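Side-chain contacts in phiAB6 tailspike (Unidentified phage, PDB 5JS4), which probably serves as a trimeric beta-helical phage tailspike that fragments the exopolysaccharide of its host, Acinetobacter baumannii: residues 308-313 with 339-344; 295-300 with 352-357; 313-318 with 328-333. All coordinates share one frame; numbering follows the deposited sequence.

Contact 1 (308-313 with 339-344)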
# COMPACT_ATOMS: atom_id res chain seq x y z
N PHE A 308 -9.72 -35.57 2.27
CA PHE A 308 -11.12 -35.29 1.96
C PHE A 308 -11.23 -34.58 0.61
O PHE A 308 -12.05 -34.97 -0.23
CB PHE A 308 -11.77 -34.45 3.06
CG PHE A 308 -13.20 -34.06 2.76
CD1 PHE A 308 -14.24 -34.92 3.04
CD2 PHE A 308 -13.49 -32.82 2.20
CE1 PHE A 308 -15.56 -34.56 2.77
CE2 PHE A 308 -14.80 -32.46 1.92
CZ PHE A 308 -15.83 -33.33 2.21
N TYR A 309 -10.41 -33.56 0.40
CA TYR A 309 -10.48 -32.79 -0.85
C TYR A 309 -9.75 -33.49 -2.00
O TYR A 309 -10.21 -33.43 -3.14
CB TYR A 309 -10.02 -31.33 -0.63
CG TYR A 309 -11.02 -30.60 0.26
CD1 TYR A 309 -12.26 -30.21 -0.23
CD2 TYR A 309 -10.75 -30.37 1.61
CE1 TYR A 309 -13.19 -29.59 0.58
CE2 TYR A 309 -11.67 -29.74 2.43
CZ TYR A 309 -12.89 -29.36 1.92
OH TYR A 309 -13.82 -28.74 2.74
N TYR A 310 -8.66 -34.21 -1.71
CA TYR A 310 -7.96 -34.96 -2.76
C TYR A 310 -8.87 -36.02 -3.39
O TYR A 310 -8.83 -36.25 -4.60
CB TYR A 310 -6.69 -35.67 -2.25
CG TYR A 310 -5.75 -34.85 -1.41
CD1 TYR A 310 -5.63 -33.47 -1.58
CD2 TYR A 310 -4.93 -35.46 -0.46
CE1 TYR A 310 -4.75 -32.72 -0.80
CE2 TYR A 310 -4.06 -34.73 0.32
CZ TYR A 310 -3.97 -33.36 0.14
OH TYR A 310 -3.10 -32.63 0.92
N ASN A 311 -9.69 -36.66 -2.56
CA ASN A 311 -10.61 -37.70 -3.03
C ASN A 311 -11.76 -37.14 -3.87
O ASN A 311 -12.27 -37.84 -4.74
CB ASN A 311 -11.17 -38.50 -1.85
CG ASN A 311 -10.15 -39.47 -1.28
OD1 ASN A 311 -9.20 -39.86 -1.95
ND2 ASN A 311 -10.36 -39.87 -0.03
N LEU A 312 -12.15 -35.90 -3.60
CA LEU A 312 -13.23 -35.26 -4.36
C LEU A 312 -12.73 -34.69 -5.69
O LEU A 312 -13.40 -34.81 -6.71
CB LEU A 312 -13.89 -34.16 -3.54
CG LEU A 312 -14.67 -34.64 -2.31
CD1 LEU A 312 -15.19 -33.45 -1.51
CD2 LEU A 312 -15.82 -35.56 -2.69
N GLY A 313 -11.55 -34.08 -5.68
CA GLY A 313 -11.03 -33.46 -6.89
C GLY A 313 -9.60 -33.00 -6.78
O GLY A 313 -9.29 -32.04 -6.07
N ASN A 339 -8.21 -22.85 -10.04
CA ASN A 339 -9.27 -23.68 -9.49
C ASN A 339 -8.80 -25.13 -9.35
O ASN A 339 -9.50 -26.05 -9.76
CB ASN A 339 -10.50 -23.59 -10.40
CG ASN A 339 -11.73 -24.25 -9.81
OD1 ASN A 339 -12.01 -24.09 -8.62
ND2 ASN A 339 -12.46 -25.00 -10.63
N LEU A 340 -7.61 -25.31 -8.79
CA LEU A 340 -6.89 -26.57 -8.89
C LEU A 340 -6.31 -27.03 -7.56
O LEU A 340 -5.76 -26.24 -6.80
CB LEU A 340 -5.76 -26.44 -9.91
CG LEU A 340 -4.83 -27.64 -10.08
CD1 LEU A 340 -5.58 -28.83 -10.66
CD2 LEU A 340 -3.66 -27.25 -10.97
N THR A 341 -6.43 -28.33 -7.31
CA THR A 341 -5.74 -29.00 -6.22
C THR A 341 -4.84 -30.04 -6.87
O THR A 341 -5.30 -30.84 -7.68
CB THR A 341 -6.74 -29.68 -5.27
OG1 THR A 341 -7.71 -28.72 -4.85
CG2 THR A 341 -6.04 -30.26 -4.05
N ALA A 342 -3.55 -30.02 -6.55
CA ALA A 342 -2.61 -30.98 -7.13
C ALA A 342 -1.56 -31.38 -6.11
O ALA A 342 -0.95 -30.53 -5.47
CB ALA A 342 -1.96 -30.40 -8.37
N ARG A 343 -1.36 -32.69 -5.98
CA ARG A 343 -0.37 -33.24 -5.06
C ARG A 343 0.58 -34.19 -5.77
O ARG A 343 0.28 -34.68 -6.86
CB ARG A 343 -1.06 -33.97 -3.90
CG ARG A 343 -1.85 -35.21 -4.31
CD ARG A 343 -2.34 -36.01 -3.11
NE ARG A 343 -1.25 -36.72 -2.44
CZ ARG A 343 -0.61 -36.32 -1.33
NH1 ARG A 343 -0.93 -35.19 -0.72
NH2 ARG A 343 0.36 -37.08 -0.83
N CYS A 344 1.72 -34.44 -5.14
CA CYS A 344 2.62 -35.50 -5.54
C CYS A 344 2.66 -36.53 -4.42
O CYS A 344 2.96 -36.19 -3.27
CB CYS A 344 4.02 -34.95 -5.79
SG CYS A 344 5.16 -36.18 -6.45
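The ring of Y310 lies across the side chain of R343 at about a right angle, and the methylene CD of R343 touches it from above. This carbon stands over one face of the ring, 4.0 Å from its centroid and shifted toward the CD2 rim, a CH-pi contact. Beyond it the guanidinium lies by the CE2 side of the ring and makes the closest approach, with R343 NH1 3.3 Å from Y310 CE2; its plane is turned 37° from that of the ring, and the approach is oblique. Two torsions place the arginine. CG sits between the backbone N and the carbonyl carbon (chi1 65°), and the bend at chi3 (-73°) brings the head group to the ring.

The setting is a right-handed parallel beta-helix of the pectate lyase-like family: helix 307-312 lies against the outer surface of strand 340-345, from which T341 and R343 both point toward it. Y310 and R343 belong, with I370, N371 and Y394, to a pocket holding malonic acid, probably from the crystallisation liquor; R343 NH1 is hydrogen-bonded to it, while S345 OG holds R343 NE. T341 fills the other end of the contact. Its CG2 meets the edge of the Y310 ring, 4.1 Å from CD1, and its CB lies 3.6 Å from G313 O. The hydroxyl OG1 is hydrogen-bonded to G301 O and G303 N of its own chain and to Q274 NE2 of the second subunit.

Contact 2 (295-300 with 352-357)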
# COMPACT_ATOMS: atom_id res chain seq x y z
N LYS A 295 -1.80 -25.34 -23.62
CA LYS A 295 -3.08 -25.21 -22.93
C LYS A 295 -2.85 -24.88 -21.47
O LYS A 295 -1.91 -25.36 -20.85
CB LYS A 295 -3.91 -26.49 -23.06
CG LYS A 295 -4.30 -26.78 -24.50
CD LYS A 295 -5.35 -27.87 -24.59
CE LYS A 295 -5.54 -28.31 -26.03
NZ LYS A 295 -6.17 -27.27 -26.89
N GLY A 296 -3.69 -24.01 -20.93
CA GLY A 296 -3.70 -23.77 -19.49
C GLY A 296 -4.35 -24.93 -18.76
O GLY A 296 -4.78 -25.91 -19.36
N LEU A 297 -4.44 -24.79 -17.44
CA LEU A 297 -4.90 -25.87 -16.59
C LEU A 297 -5.97 -25.37 -15.62
O LEU A 297 -5.71 -24.47 -14.82
CB LEU A 297 -3.71 -26.46 -15.83
CG LEU A 297 -3.96 -27.66 -14.91
CD1 LEU A 297 -4.65 -28.81 -15.62
CD2 LEU A 297 -2.63 -28.12 -14.33
N VAL A 298 -7.16 -25.94 -15.72
CA VAL A 298 -8.27 -25.61 -14.83
C VAL A 298 -8.72 -26.89 -14.12
O VAL A 298 -9.10 -27.87 -14.76
CB VAL A 298 -9.45 -25.00 -15.61
CG1 VAL A 298 -10.61 -24.66 -14.67
CG2 VAL A 298 -9.00 -23.76 -16.36
N GLY A 299 -8.65 -26.87 -12.79
CA GLY A 299 -9.01 -28.04 -12.00
C GLY A 299 -10.49 -28.11 -11.71
O GLY A 299 -11.30 -27.43 -12.34
N ASN A 300 -10.84 -28.95 -10.74
CA ASN A 300 -12.22 -29.11 -10.30
C ASN A 300 -12.39 -28.68 -8.84
O ASN A 300 -13.23 -29.22 -8.11
CB ASN A 300 -12.71 -30.55 -10.54
CG ASN A 300 -11.81 -31.60 -9.92
OD1 ASN A 300 -10.89 -31.30 -9.15
ND2 ASN A 300 -12.08 -32.86 -10.25
N VAL A 352 10.50 -34.49 -8.16
CA VAL A 352 9.41 -34.33 -9.11
C VAL A 352 8.80 -32.96 -8.89
O VAL A 352 8.33 -32.65 -7.80
CB VAL A 352 8.34 -35.43 -8.93
CG1 VAL A 352 7.23 -35.27 -9.96
CG2 VAL A 352 8.97 -36.81 -9.04
N SER A 353 8.83 -32.12 -9.93
CA SER A 353 8.23 -30.79 -9.87
C SER A 353 6.86 -30.82 -10.54
O SER A 353 6.57 -31.75 -11.30
CB SER A 353 9.16 -29.77 -10.52
OG SER A 353 10.34 -29.60 -9.75
N PHE A 354 6.01 -29.83 -10.27
CA PHE A 354 4.62 -29.91 -10.76
C PHE A 354 4.41 -29.38 -12.17
O PHE A 354 4.00 -30.13 -13.05
CB PHE A 354 3.62 -29.26 -9.79
CG PHE A 354 2.21 -29.27 -10.31
CD1 PHE A 354 1.63 -30.47 -10.74
CD2 PHE A 354 1.45 -28.11 -10.38
CE1 PHE A 354 0.33 -30.50 -11.22
CE2 PHE A 354 0.15 -28.13 -10.87
CZ PHE A 354 -0.40 -29.33 -11.29
N ILE A 355 4.67 -28.09 -12.39
CA ILE A 355 4.27 -27.47 -13.66
C ILE A 355 5.24 -26.39 -14.14
O ILE A 355 5.76 -25.60 -13.35
CB ILE A 355 2.83 -26.92 -13.54
CG1 ILE A 355 2.26 -26.57 -14.92
CG2 ILE A 355 2.77 -25.74 -12.58
CD1 ILE A 355 0.75 -26.63 -14.97
N GLU A 356 5.49 -26.38 -15.45
CA GLU A 356 6.30 -25.36 -16.10
C GLU A 356 5.40 -24.41 -16.87
O GLU A 356 4.58 -24.85 -17.69
CB GLU A 356 7.33 -25.99 -17.04
CG GLU A 356 8.40 -26.77 -16.29
CD GLU A 356 9.44 -27.41 -17.18
OE1 GLU A 356 9.52 -27.05 -18.38
OE2 GLU A 356 10.18 -28.27 -16.68
N ILE A 357 5.55 -23.12 -16.60
CA ILE A 357 4.73 -22.08 -17.22
C ILE A 357 5.64 -20.92 -17.62
O ILE A 357 6.55 -20.56 -16.88
CB ILE A 357 3.59 -21.63 -16.28
CG1 ILE A 357 2.69 -20.61 -16.98
CG2 ILE A 357 4.15 -21.06 -14.97
CD1 ILE A 357 1.42 -20.28 -16.22
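L297 meets F354 and I355 through a single methyl group, and its path shows how one branched side chain can reach into the interior of a beta-helix coil. CB leaves strand 296-298 toward the segment 352-357, whose nearest CA, that of I355, is 9.8 Å from the CA of L297. CG follows with the chain extended away from the backbone nitrogen (chi1 -178°), which carries the branch point inward, and there the two methyls part. CD2 goes on toward the other wall, where I355 CD1 is 3.7 Å from L297 CD2 and F354 CZ is 4.0 Å from the same methyl.

The two partners reach it differently. I355, pointing toward L297, meets it with the end of its longer branch, an extended chain whose CG1 is anti to the backbone N. F354 starts out to one side, but its ring comes in from the opposite direction to the leucine and offers CZ, the far corner, obliquely.

All three residues are buried, and L276 and L340 of the neighbouring strands 275-277 and 340-345 also pack on L297. The F354 ring meets the rings of F330 and F372 as well, so that the methyl of L297 reaches the margin of an aromatic cluster. The contact is small, with 88 Å² buried between the segments. Because all the touching groups are hydrocarbon, it rests on dispersion and the exclusion of water, with shape rather than polar direction setting how the side chains fit.

Contact 3 (313-318 with 328-333)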
# COMPACT_ATOMS: atom_id res chain seq x y z
N GLY A 313 -11.55 -34.08 -5.68
CA GLY A 313 -11.03 -33.46 -6.89
C GLY A 313 -9.60 -33.00 -6.78
O GLY A 313 -9.29 -32.04 -6.07
N CYS A 314 -8.71 -33.67 -7.50
CA CYS A 314 -7.33 -33.24 -7.61
C CYS A 314 -6.59 -33.97 -8.71
O CYS A 314 -7.07 -34.97 -9.24
CB CYS A 314 -6.57 -33.45 -6.29
SG CYS A 314 -6.05 -35.16 -5.97
N ILE A 315 -5.43 -33.43 -9.06
CA ILE A 315 -4.42 -34.15 -9.82
C ILE A 315 -3.45 -34.73 -8.81
O ILE A 315 -2.97 -34.03 -7.92
CB ILE A 315 -3.70 -33.23 -10.82
CG1 ILE A 315 -4.68 -32.80 -11.92
CG2 ILE A 315 -2.49 -33.93 -11.42
CD1 ILE A 315 -4.16 -31.71 -12.84
N ASP A 316 -3.18 -36.03 -8.93
CA ASP A 316 -2.30 -36.74 -8.00
C ASP A 316 -1.17 -37.36 -8.81
O ASP A 316 -1.32 -38.42 -9.43
CB ASP A 316 -3.11 -37.79 -7.24
CG ASP A 316 -2.34 -38.42 -6.09
OD1 ASP A 316 -1.09 -38.34 -6.06
OD2 ASP A 316 -2.99 -39.00 -5.19
N VAL A 317 -0.03 -36.67 -8.82
CA VAL A 317 1.14 -37.10 -9.57
C VAL A 317 1.85 -38.20 -8.80
O VAL A 317 2.14 -38.05 -7.61
CB VAL A 317 2.10 -35.92 -9.83
CG1 VAL A 317 3.36 -36.38 -10.55
CG2 VAL A 317 1.40 -34.83 -10.63
N ASP A 318 2.13 -39.31 -9.48
CA ASP A 318 2.81 -40.45 -8.85
C ASP A 318 4.32 -40.20 -8.83
O ASP A 318 5.02 -40.47 -9.82
CB ASP A 318 2.48 -41.74 -9.61
CG ASP A 318 3.11 -42.97 -8.98
OD1 ASP A 318 3.75 -42.85 -7.91
OD2 ASP A 318 2.96 -44.06 -9.57
N THR A 328 9.55 -32.33 -14.48
CA THR A 328 8.31 -31.63 -14.17
C THR A 328 7.13 -32.41 -14.76
O THR A 328 7.18 -32.83 -15.91
CB THR A 328 8.30 -30.19 -14.71
OG1 THR A 328 9.55 -29.55 -14.40
CG2 THR A 328 7.16 -29.40 -14.08
N ALA A 329 6.07 -32.58 -13.97
CA ALA A 329 4.92 -33.40 -14.36
C ALA A 329 4.17 -32.83 -15.56
O ALA A 329 3.76 -33.57 -16.45
CB ALA A 329 3.98 -33.59 -13.18
N PHE A 330 3.97 -31.52 -15.55
CA PHE A 330 3.32 -30.81 -16.64
C PHE A 330 4.29 -29.81 -17.26
O PHE A 330 4.87 -28.99 -16.56
CB PHE A 330 2.10 -30.04 -16.13
CG PHE A 330 0.90 -30.89 -15.86
CD1 PHE A 330 0.04 -31.23 -16.88
CD2 PHE A 330 0.62 -31.33 -14.58
CE1 PHE A 330 -1.08 -32.00 -16.64
CE2 PHE A 330 -0.50 -32.11 -14.33
CZ PHE A 330 -1.35 -32.44 -15.36
N ILE A 331 4.45 -29.88 -18.58
CA ILE A 331 5.27 -28.90 -19.30
C ILE A 331 4.43 -28.11 -20.29
O ILE A 331 3.32 -28.52 -20.65
CB ILE A 331 6.48 -29.56 -20.01
CG1 ILE A 331 6.03 -30.60 -21.04
CG2 ILE A 331 7.40 -30.19 -18.97
CD1 ILE A 331 7.14 -31.08 -21.96
N ASN A 332 4.96 -26.96 -20.72
CA ASN A 332 4.33 -26.10 -21.73
C ASN A 332 2.92 -25.65 -21.36
O ASN A 332 2.03 -25.60 -22.21
CB ASN A 332 4.34 -26.79 -23.10
CG ASN A 332 5.74 -27.04 -23.62
OD1 ASN A 332 6.62 -26.18 -23.50
ND2 ASN A 332 5.95 -28.20 -24.21
N CYS A 333 2.74 -25.29 -20.10
CA CYS A 333 1.47 -24.77 -19.64
C CYS A 333 1.18 -23.44 -20.32
O CYS A 333 2.08 -22.65 -20.55
CB CYS A 333 1.47 -24.59 -18.13
SG CYS A 333 -0.12 -24.12 -17.44
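I315 and F330 advance on each other from opposite directions, and the isoleucine receives the phenyl ring with both of its branches. I315 CG2 lies in the plane of the ring at its edge, 4.0 Å from F330 CE2. The longer branch comes in obliquely, with I315 CD1 3.8 Å from F330 CZ. This two-pronged approach follows from chi1 of -68°, which sets CG1 beside the backbone N and CG2 anti to it, while chi2 (170°) extends the longer branch toward the ring. F330 leaves its own backbone to one side of strand 313-318, and only the far end of its ring closes on it.

A second apolar pair lies farther along the strand. V317 and A329 point toward one another, and the alanine CB fits against both valine methyls, 3.8 Å from V317 CG2 and 3.9 Å from V317 CG1. The small side chain suits a place where the backbones draw together: the CA atoms of V317 and A329 are 7.1 Å apart, the shortest distance between CA atoms of the two segments.

The two pairs lie in the interior of a beta-helix coil, whose chain turns corners at A329, F330 and N332. L286 of strand 282-286 packs on both I315 and F330 from one neighbouring coil. L340 and A342 of strand 340-345 touch I315, and I355 of strand 353-358 lies against F330, on the next coil along the helix.

Contacts 2 and 3 are interior packing, their centres 6 Å apart, whereas contact 1 lies on the outer side of the beta-helix, where helix 307-312 covers strand 340-345 and the second subunit comes close. The chemistry follows this division: aliphatic and aromatic carbons alone meet across the two interior contacts, while contact 1 sets a guanidinium against a ring, beside a bound malonic acid, with a hydroxyl satisfied by other residues. Strand 313-318 pairs in parallel with strand 340-345, and strand 328-333 with 353-358, so that contact 3 shares its sheets with the other two. The coil wall itself connects inside to outside: L340 and A342 turn to the core near L297 and F354, as T341 and R343 face the helix.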